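Aspartate-semialdehyde dehydrogenase 2 (Vibrio cholerae, PDB 2R00) catalyses the NADPH-dependent reductive dephosphorylation of L-aspartyl-4-phosphate to L-aspartate-semialdehyde, an early step on the routes to lysine, methionine and threonine. Local coordinates at residues I152-Y157 with E246-E251. Residues are numbered along the deposited sequence; the frame is centred on the assembly and turned at random.
Sequences INVTTY and EAVHVE
Asn-153 pairs with His-249, and Thr-155 with Ala-247, as hydrogen-bonded pairs of two antiparallel strands whose axes approach to 4.6 Å at 175°. Each pair closes a ring of two backbone bonds; the straightest is His-249 N to Asn-153 O, 2.8 Å at 171°. The CA-H groups of Ile-152, Val-154 and Glu-246 add contacts to the carbonyl oxygens of His-249, Ala-247 and Thr-155, in that order. On the face with Ile-152, Val-154, Val-248 and Val-250, the apolar groups lie side by side. Ile-152 spans two neighbours: CG1 meets Val-250 CG1 at 3.9 Å, and CG2, anti to the backbone N, meets Val-248 CG1 at 4.0 Å. Val-154 CG2 packs against the other branch, Val-248 CG2, at 4.0 Å. Farther along, the extended chain of Glu-246 runs beside Thr-156, whose CG2 is 3.7 Å from Glu-246 OE2. The two strands are neighbours inside the mixed sheet of the C-terminal dimerization domain. Helices 131-147 and 211-223 cover this face, and the Glu-246 side chain comes within about 3 Å, between nearest atoms, of that of His-244, the probable proton acceptor. The ring of Tyr-157, beyond the last bridge, turns its edge to Glu-246 N, and its OH lies 4.1 Å from Ala-247 CB. Tyr-157 OH and Asn-153 ND2 hydrogen-bond Tyr-157 OH and Asp-300 OD1 of the second subunit, whereas His-249 ND1 hydrogen-bonds Asn-308 OD1 of its own chain.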
ATOM      1  N   ILE A 152      -8.887  11.306  -5.685  1.00 26.85           N
ATOM      2  CA  ILE A 152      -8.397  10.401  -4.631  1.00 24.90           C
ATOM      3  C   ILE A 152      -7.888   9.121  -5.283  1.00 24.35           C
ATOM      4  O   ILE A 152      -8.620   8.462  -6.036  1.00 23.66           O
ATOM      5  CB  ILE A 152      -9.508  10.005  -3.610  1.00 24.89           C
ATOM      6  CG1 ILE A 152     -10.095  11.238  -2.910  1.00 24.39           C
ATOM      7  CG2 ILE A 152      -8.961   9.014  -2.563  1.00 25.18           C
ATOM      8  CD1 ILE A 152     -11.498  11.007  -2.299  1.00 24.39           C
ATOM      9  N   ASN A 153      -6.634   8.782  -5.001  1.00 23.32           N
ATOM     10  CA  ASN A 153      -6.103   7.462  -5.293  1.00 23.41           C
ATOM     11  C   ASN A 153      -5.871   6.729  -3.968  1.00 23.23           C
ATOM     12  O   ASN A 153      -5.169   7.226  -3.078  1.00 22.21           O
ATOM     13  CB  ASN A 153      -4.812   7.559  -6.118  1.00 23.44           C
ATOM     14  CG  ASN A 153      -5.079   7.928  -7.585  1.00 24.81           C
ATOM     15  OD1 ASN A 153      -5.768   8.905  -7.872  1.00 26.46           O
ATOM     16  ND2 ASN A 153      -4.535   7.140  -8.511  1.00 24.39           N
ATOM     17  N   VAL A 154      -6.482   5.558  -3.838  1.00 23.08           N
ATOM     18  CA  VAL A 154      -6.483   4.849  -2.565  1.00 23.00           C
ATOM     19  C   VAL A 154      -6.237   3.352  -2.762  1.00 23.58           C
ATOM     20  O   VAL A 154      -6.823   2.732  -3.663  1.00 23.30           O
ATOM     21  CB  VAL A 154      -7.788   5.112  -1.759  1.00 22.59           C
ATOM     22  CG1 VAL A 154      -9.064   4.695  -2.557  1.00 22.37           C
ATOM     23  CG2 VAL A 154      -7.742   4.438  -0.376  1.00 22.58           C
ATOM     24  N   THR A 155      -5.379   2.790  -1.910  1.00 23.73           N
ATOM     25  CA  THR A 155      -5.145   1.352  -1.845  1.00 24.76           C
ATOM     26  C   THR A 155      -5.625   0.824  -0.489  1.00 25.11           C
ATOM     27  O   THR A 155      -5.235   1.362   0.555  1.00 25.68           O
ATOM     28  CB  THR A 155      -3.642   1.008  -2.050  1.00 25.04           C
ATOM     29  OG1 THR A 155      -3.202   1.519  -3.311  1.00 25.08           O
ATOM     30  CG2 THR A 155      -3.427  -0.506  -2.030  1.00 25.58           C
ATOM     31  N   THR A 156      -6.489  -0.196  -0.507  1.00 25.04           N
ATOM     32  CA  THR A 156      -6.971  -0.825   0.720  1.00 25.03           C
ATOM     33  C   THR A 156      -6.353  -2.205   0.856  1.00 25.76           C
ATOM     34  O   THR A 156      -6.072  -2.867  -0.140  1.00 25.46           O
ATOM     35  CB  THR A 156      -8.529  -0.970   0.780  1.00 24.88           C
ATOM     36  OG1 THR A 156      -8.976  -1.936  -0.187  1.00 25.17           O
ATOM     37  CG2 THR A 156      -9.223   0.365   0.539  1.00 24.15           C
ATOM     38  N   TYR A 157      -6.180  -2.641   2.098  1.00 26.62           N
ATOM     39  CA  TYR A 157      -5.501  -3.889   2.387  1.00 28.11           C
ATOM     40  C   TYR A 157      -6.339  -4.702   3.362  1.00 29.43           C
ATOM     41  O   TYR A 157      -6.717  -4.213   4.428  1.00 28.67           O
ATOM     42  CB  TYR A 157      -4.132  -3.620   3.020  1.00 27.75           C
ATOM     43  CG  TYR A 157      -3.215  -2.715   2.236  1.00 27.06           C
ATOM     44  CD1 TYR A 157      -3.143  -1.354   2.518  1.00 28.51           C
ATOM     45  CD2 TYR A 157      -2.394  -3.224   1.238  1.00 27.35           C
ATOM     46  CE1 TYR A 157      -2.282  -0.509   1.818  1.00 27.73           C
ATOM     47  CE2 TYR A 157      -1.524  -2.395   0.529  1.00 27.93           C
ATOM     48  CZ  TYR A 157      -1.476  -1.037   0.823  1.00 28.25           C
ATOM     49  OH  TYR A 157      -0.631  -0.206   0.119  1.00 27.76           O
ATOM     50  N   GLU A 246      -5.488   1.449   4.761  1.00 27.28           N
ATOM     51  CA  GLU A 246      -5.605   2.152   3.486  1.00 27.37           C
ATOM     52  C   GLU A 246      -4.478   3.147   3.351  1.00 26.81           C
ATOM     53  O   GLU A 246      -4.160   3.838   4.300  1.00 26.85           O
ATOM     54  CB  GLU A 246      -6.898   2.945   3.412  1.00 27.97           C
ATOM     55  CG  GLU A 246      -8.120   2.151   3.711  1.00 29.71           C
ATOM     56  CD  GLU A 246      -9.343   2.990   3.704  1.00 31.45           C
ATOM     57  OE1 GLU A 246      -9.276   4.173   4.098  1.00 34.26           O
ATOM     58  OE2 GLU A 246     -10.378   2.464   3.302  1.00 33.28           O
ATOM     59  N   ALA A 247      -3.894   3.216   2.161  1.00 26.34           N
ATOM     60  CA  ALA A 247      -2.941   4.257   1.800  1.00 25.63           C
ATOM     61  C   ALA A 247      -3.697   5.226   0.905  1.00 25.26           C
ATOM     62  O   ALA A 247      -4.330   4.803  -0.077  1.00 25.31           O
ATOM     63  CB  ALA A 247      -1.754   3.653   1.046  1.00 25.14           C
ATOM     64  N   VAL A 248      -3.671   6.511   1.253  1.00 25.05           N
ATOM     65  CA  VAL A 248      -4.495   7.506   0.555  1.00 25.04           C
ATOM     66  C   VAL A 248      -3.644   8.628  -0.017  1.00 25.24           C
ATOM     67  O   VAL A 248      -2.857   9.260   0.702  1.00 24.68           O
ATOM     68  CB  VAL A 248      -5.584   8.153   1.484  1.00 25.28           C
ATOM     69  CG1 VAL A 248      -6.558   9.011   0.662  1.00 25.25           C
ATOM     70  CG2 VAL A 248      -6.344   7.091   2.263  1.00 25.44           C
ATOM     71  N   HIS A 249      -3.798   8.861  -1.318  1.00 25.44           N
ATOM     72  CA  HIS A 249      -3.272  10.067  -1.933  1.00 26.48           C
ATOM     73  C   HIS A 249      -4.430  10.932  -2.419  1.00 26.87           C
ATOM     74  O   HIS A 249      -5.331  10.432  -3.105  1.00 27.09           O
ATOM     75  CB  HIS A 249      -2.340   9.752  -3.109  1.00 26.30           C
ATOM     76  CG  HIS A 249      -1.893  10.975  -3.849  1.00 26.58           C
ATOM     77  ND1 HIS A 249      -0.829  11.748  -3.439  1.00 28.23           N
ATOM     78  CD2 HIS A 249      -2.395  11.582  -4.950  1.00 27.52           C
ATOM     79  CE1 HIS A 249      -0.682  12.765  -4.271  1.00 26.56           C
ATOM     80  NE2 HIS A 249      -1.622  12.688  -5.195  1.00 26.07           N
ATOM     81  N   VAL A 250      -4.400  12.215  -2.063  1.00 27.45           N
ATOM     82  CA  VAL A 250      -5.406  13.164  -2.529  1.00 28.36           C
ATOM     83  C   VAL A 250      -4.804  14.352  -3.282  1.00 28.67           C
ATOM     84  O   VAL A 250      -3.802  14.934  -2.876  1.00 28.30           O
ATOM     85  CB  VAL A 250      -6.373  13.640  -1.392  1.00 28.65           C
ATOM     86  CG1 VAL A 250      -7.097  12.442  -0.787  1.00 29.06           C
ATOM     87  CG2 VAL A 250      -5.647  14.400  -0.314  1.00 29.27           C
ATOM     88  N   GLU A 251      -5.421  14.662  -4.409  1.00 29.20           N
ATOM     89  CA  GLU A 251      -5.102  15.836  -5.188  1.00 30.64           C
ATOM     90  C   GLU A 251      -6.137  16.882  -4.765  1.00 31.15           C
ATOM     91  O   GLU A 251      -7.343  16.698  -4.984  1.00 30.99           O
ATOM     92  CB  GLU A 251      -5.217  15.492  -6.671  1.00 30.78           C
ATOM     93  CG  GLU A 251      -4.485  16.407  -7.611  1.00 33.45           C
ATOM     94  CD  GLU A 251      -2.982  16.436  -7.394  1.00 34.81           C
ATOM     95  OE1 GLU A 251      -2.428  17.537  -7.522  1.00 37.97           O
ATOM     96  OE2 GLU A 251      -2.356  15.397  -7.094  1.00 35.41           O
TER